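Local coordinates for protein tRNA (cytosine(38)-C(5))-methyltransferase (Schizosaccharomyces pombe, PDB 6FDF) that methylates cytosine 38 in the anticodon loop of tRNA(Asp) at carbon 5, using S-adenosyl-L-methionine as methyl donor, at residues 301-305 / 306-310; 323-326 / 327-331. One frame throughout, in Å; residues are numbered along the deposited sequence. Where two conformers were deposited one is given.

Contact 1 (301-305 with 306-310) and contact 2 (323-326 with 327-331) come in series near the C-terminal end of the chain, on the consecutive helices 305-313 and 318-328. Contact 1 starts the first of these helices and contact 2 finishes the second, yet their centres lie 32 Å apart, on opposite sides of the chain's centre, and their nearest atoms about 19 Å. Contact 1 leans on helix 44-54; contact 2 packs on strands 121-127 and 168-175 of the seven-stranded methyltransferase sheet and on helix 22-29. The two helices thus take the chain from one side of the molecule to the other. Neither contact touches the bound S-adenosyl-L-homocysteine.

Contact 1. Residues 301-305 / 306-310; sequences SNVTE and KCMYR
The N-cap of helix 305-313 is formed by Thr304, whose hydroxyl OG1 accepts from Cys307 N at 3.2 Å. Its chi1 of 68° sets OG1 between the backbone N and the carbonyl carbon, where it can turn back to the first turn of the helix. The carbonyl of the same residue takes up the next amide: Met308 N lies 2.9 Å from Thr304 O, in the carbonyl plane. One residue on, Tyr309 N gives its hydrogen to Glu305 O, the donor tilted 22° from the carbonyl plane. Just ahead of the helix, Ser301 OG accepts from Val303 N in an ST turn and is also hydrogen-bonded to Trp298 O. Val303 rests on Ile49 of helix 44-54, and its CG1 branch reaches Cys307 CB at 3.8 Å while the bent Met308 chain crosses it at about a right angle. On another side of the helix Glu305 and Tyr309 run obliquely past each other, carboxylate and ring planes only 7° apart. Their polar ends have other mates: Glu305 OE2 hydrogen-bonds to Tyr215 OH and Ala283 N, and Tyr309 OH to Phe281 O, which ties the helix start to neighbouring parts of the chain. An alanine in place of Tyr309 would remove the ring beside Glu305 and is likely to leave Phe281 O without this hydroxyl partner and the Glu305 chain without its neighbour on that side. The ring also lies against the backbone, with Tyr309 CD2 3.3 Å from Glu305 O and Tyr309 CE2 4.1 Å from Glu305 CG.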
loop_
_atom_site.group_PDB
_atom_site.type_symbol
_atom_site.label_atom_id
_atom_site.label_comp_id
_atom_site.label_asym_id
_atom_site.label_seq_id
_atom_site.Cartn_x
_atom_site.Cartn_y
_atom_site.Cartn_z
ATOM N N SER A 301 0.037 21.844 -0.745
ATOM C CA SER A 301 -0.292 21.498 0.629
ATOM C C SER A 301 0.857 21.901 1.547
ATOM O O SER A 301 1.913 22.353 1.099
ATOM C CB SER A 301 -0.578 20.000 0.760
ATOM O OG SER A 301 0.626 19.262 0.649
ATOM N N ASN A 302 0.640 21.723 2.848
ATOM C CA ASN A 302 1.690 21.862 3.846
ATOM C C ASN A 302 2.501 20.583 4.027
ATOM O O ASN A 302 3.340 20.516 4.932
ATOM C CB ASN A 302 1.086 22.296 5.186
ATOM C CG ASN A 302 0.350 23.624 5.095
ATOM O OD1 ASN A 302 0.783 24.538 4.394
ATOM N ND2 ASN A 302 -0.769 23.733 5.803
ATOM N N VAL A 303 2.278 19.576 3.189
ATOM C CA VAL A 303 2.969 18.296 3.307
ATOM C C VAL A 303 4.198 18.315 2.407
ATOM O O VAL A 303 4.081 18.444 1.184
ATOM C CB VAL A 303 2.040 17.129 2.943
ATOM C CG1 VAL A 303 2.772 15.802 3.111
ATOM C CG2 VAL A 303 0.776 17.164 3.796
ATOM N N THR A 304 5.378 18.186 3.012
ATOM C CA THR A 304 6.636 18.232 2.283
ATOM C C THR A 304 6.929 16.891 1.613
ATOM O O THR A 304 6.365 15.854 1.966
ATOM C CB THR A 304 7.793 18.583 3.218
ATOM O OG1 THR A 304 8.009 17.490 4.121
ATOM C CG2 THR A 304 7.469 19.827 4.020
ATOM N N GLU A 305 7.844 16.925 0.640
ATOM C CA GLU A 305 8.265 15.693 -0.021
ATOM C C GLU A 305 8.827 14.697 0.984
ATOM O O GLU A 305 8.638 13.483 0.841
ATOM C CB GLU A 305 9.302 15.995 -1.100
ATOM C CG GLU A 305 9.618 14.787 -1.956
ATOM C CD GLU A 305 10.554 15.090 -3.099
ATOM O OE1 GLU A 305 11.275 16.107 -3.031
ATOM O OE2 GLU A 305 10.577 14.303 -4.066
ATOM N N LYS A 306 9.530 15.194 2.002
ATOM C CA LYS A 306 10.040 14.321 3.053
ATOM C C LYS A 306 8.906 13.571 3.743
ATOM O O LYS A 306 9.026 12.373 4.029
ATOM C CB LYS A 306 10.839 15.152 4.057
ATOM C CG LYS A 306 11.691 14.358 5.021
ATOM C CD LYS A 306 12.744 15.259 5.653
ATOM C CE LYS A 306 13.529 16.008 4.582
ATOM N NZ LYS A 306 14.482 16.998 5.153
ATOM N N CYS A 307 7.793 14.256 4.012
ATOM C CA CYS A 307 6.650 13.583 4.615
ATOM C C CYS A 307 5.951 12.664 3.619
ATOM O O CYS A 307 5.385 11.639 4.017
ATOM C CB CYS A 307 5.678 14.619 5.174
ATOM S SG CYS A 307 6.331 15.510 6.605
ATOM N N MET A 308 5.993 13.001 2.328
ATOM C CA MET A 308 5.382 12.135 1.320
ATOM C C MET A 308 6.067 10.773 1.264
ATOM O O MET A 308 5.400 9.752 1.069
ATOM C CB MET A 308 5.416 12.798 -0.057
ATOM C CG MET A 308 4.332 13.842 -0.278
ATOM S SD MET A 308 2.648 13.224 -0.041
ATOM C CE MET A 308 2.536 11.941 -1.275
ATOM N N TYR A 309 7.400 10.736 1.397
ATOM C CA TYR A 309 8.081 9.443 1.454
ATOM C C TYR A 309 7.511 8.578 2.570
ATOM O O TYR A 309 7.356 7.363 2.409
ATOM C CB TYR A 309 9.582 9.620 1.682
ATOM C CG TYR A 309 10.425 10.080 0.517
ATOM C CD1 TYR A 309 10.609 9.270 -0.597
ATOM C CD2 TYR A 309 11.104 11.292 0.564
ATOM C CE1 TYR A 309 11.411 9.669 -1.649
ATOM C CE2 TYR A 309 11.911 11.703 -0.484
ATOM C CZ TYR A 309 12.063 10.886 -1.587
ATOM O OH TYR A 309 12.872 11.277 -2.631
ATOM N N ARG A 310 7.195 9.189 3.715
ATOM C CA ARG A 310 6.678 8.406 4.830
ATOM C C ARG A 310 5.279 7.893 4.535
ATOM O O ARG A 310 4.949 6.748 4.868
ATOM C CB ARG A 310 6.691 9.246 6.106
ATOM C CG ARG A 310 8.058 9.822 6.409
ATOM C CD ARG A 310 8.076 10.588 7.723
ATOM N NE ARG A 310 9.398 11.164 7.968
ATOM C CZ ARG A 310 9.630 12.461 8.141
ATOM N NH1 ARG A 310 8.625 13.326 8.138
ATOM N NH2 ARG A 310 10.868 12.890 8.350
#

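Contact 2. Residues 323-326 / 327-331; sequences YLIS and LLLEP
Tyr323 lies in the C-terminal half of helix 318-328, its carbonyl O receiving Leu327 N at 3.0 Å. Leu324 O takes Leu328 N at 2.8 Å, and CB of Leu328 sits 3.3 Å from Leu324 O. Ile325 O accepts from the N of Leu329, the first residue to leave helical backbone angles. Ile325 CG2, anti to the backbone N, meets Leu329 CD1 at 3.8 Å, the two side chains lying side by side and pointing the same way. Ser326 OG, beside its own backbone N, hydrogen-bonds back to Ser322 O, whereas Ser326 O has CG of Glu330 3.2 Å away. Beyond the turn, Leu324 and Leu328 reach Tyr170 and Leu172 of strand 168-175, Ile325 packs on Leu123 and on Ala26 and Leu27 of helix 22-29, and Leu329 on Tyr121. At the helix end, Arg174 of strand 168-175 hydrogen-bonds through NH1 to Leu327 O and through NE to Leu328 O. A guanidinium therefore satisfies carbonyls of the last turn, probably easing the partial negative charge at this helix end, while Leu324, Ile325, Leu328 and Leu329 hold the turn to the sheet by apolar packing.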
loop_
_atom_site.group_PDB
_atom_site.type_symbol
_atom_site.label_atom_id
_atom_site.label_comp_id
_atom_site.label_asym_id
_atom_site.label_seq_id
_atom_site.Cartn_x
_atom_site.Cartn_y
_atom_site.Cartn_z
ATOM N N TYR A 323 -6.665 -4.712 -9.587
ATOM C CA TYR A 323 -7.008 -6.043 -10.080
ATOM C C TYR A 323 -7.821 -6.827 -9.055
ATOM O O TYR A 323 -8.794 -7.502 -9.414
ATOM C CB TYR A 323 -5.741 -6.821 -10.434
ATOM C CG TYR A 323 -4.840 -6.207 -11.472
ATOM C CD1 TYR A 323 -5.354 -5.495 -12.547
ATOM C CD2 TYR A 323 -3.463 -6.350 -11.377
ATOM C CE1 TYR A 323 -4.509 -4.947 -13.508
ATOM C CE2 TYR A 323 -2.618 -5.805 -12.319
ATOM C CZ TYR A 323 -3.142 -5.102 -13.380
ATOM O OH TYR A 323 -2.286 -4.564 -14.316
ATOM N N LEU A 324 -7.416 -6.785 -7.781
ATOM C CA LEU A 324 -8.145 -7.523 -6.752
ATOM C C LEU A 324 -9.548 -6.965 -6.556
ATOM O O LEU A 324 -10.494 -7.724 -6.318
ATOM C CB LEU A 324 -7.374 -7.489 -5.433
ATOM C CG LEU A 324 -6.062 -8.275 -5.444
ATOM C CD1 LEU A 324 -5.175 -7.811 -4.320
ATOM C CD2 LEU A 324 -6.310 -9.781 -5.362
ATOM N N ILE A 325 -9.700 -5.641 -6.644
ATOM C CA ILE A 325 -11.032 -5.047 -6.541
ATOM C C ILE A 325 -11.922 -5.548 -7.670
ATOM O O ILE A 325 -13.090 -5.892 -7.452
ATOM C CB ILE A 325 -10.932 -3.510 -6.528
ATOM C CG1 ILE A 325 -10.461 -3.027 -5.158
ATOM C CG2 ILE A 325 -12.276 -2.871 -6.881
ATOM C CD1 ILE A 325 -10.129 -1.547 -5.120
ATOM N N SER A 326 -11.390 -5.579 -8.895
ATOM C CA SER A 326 -12.143 -6.093 -10.037
ATOM C C SER A 326 -12.609 -7.523 -9.791
ATOM O O SER A 326 -13.770 -7.868 -10.053
ATOM C CB SER A 326 -11.280 -6.028 -11.295
ATOM O OG SER A 326 -10.967 -4.688 -11.617
ATOM N N LEU A 327 -11.708 -8.372 -9.299
ATOM C CA LEU A 327 -12.073 -9.744 -8.957
ATOM C C LEU A 327 -13.136 -9.777 -7.867
ATOM O O LEU A 327 -14.151 -10.470 -7.990
ATOM C CB LEU A 327 -10.834 -10.516 -8.512
ATOM C CG LEU A 327 -11.083 -11.956 -8.070
ATOM C CD1 LEU A 327 -11.627 -12.772 -9.237
ATOM C CD2 LEU A 327 -9.811 -12.573 -7.523
ATOM N N LEU A 328 -12.912 -9.030 -6.786
ATOM C CA LEU A 328 -13.809 -9.083 -5.636
ATOM C C LEU A 328 -15.247 -8.754 -6.021
ATOM O O LEU A 328 -16.186 -9.434 -5.584
ATOM C CB LEU A 328 -13.309 -8.118 -4.561
ATOM C CG LEU A 328 -14.107 -8.002 -3.263
ATOM C CD1 LEU A 328 -14.199 -9.346 -2.561
ATOM C CD2 LEU A 328 -13.478 -6.944 -2.340
ATOM N N LEU A 329 -15.440 -7.714 -6.826
ATOM C CA LEU A 329 -16.768 -7.175 -7.085
ATOM C C LEU A 329 -17.441 -7.766 -8.323
ATOM O O LEU A 329 -18.465 -7.229 -8.757
ATOM C CB LEU A 329 -16.691 -5.651 -7.223
ATOM C CG LEU A 329 -16.095 -4.919 -6.021
ATOM C CD1 LEU A 329 -15.948 -3.447 -6.343
ATOM C CD2 LEU A 329 -16.964 -5.134 -4.790
ATOM N N GLU A 330 -16.899 -8.838 -8.903
ATOM C CA GLU A 330 -17.529 -9.442 -10.079
ATOM C C GLU A 330 -19.007 -9.782 -9.897
ATOM O O GLU A 330 -19.778 -9.541 -10.842
ATOM C CB GLU A 330 -16.751 -10.691 -10.527
ATOM C CG GLU A 330 -15.394 -10.354 -11.125
ATOM C CD GLU A 330 -14.714 -11.536 -11.787
ATOM O OE1 GLU A 330 -15.103 -12.691 -11.523
ATOM O OE2 GLU A 330 -13.783 -11.301 -12.583
ATOM N N PRO A 331 -19.470 -10.339 -8.767
ATOM C CA PRO A 331 -20.901 -10.676 -8.660
ATOM C C PRO A 331 -21.827 -9.473 -8.752
ATOM O O PRO A 331 -23.047 -9.668 -8.845
ATOM C CB PRO A 331 -21.009 -11.346 -7.282
ATOM C CG PRO A 331 -19.641 -11.858 -7.010
ATOM C CD PRO A 331 -18.731 -10.810 -7.579
#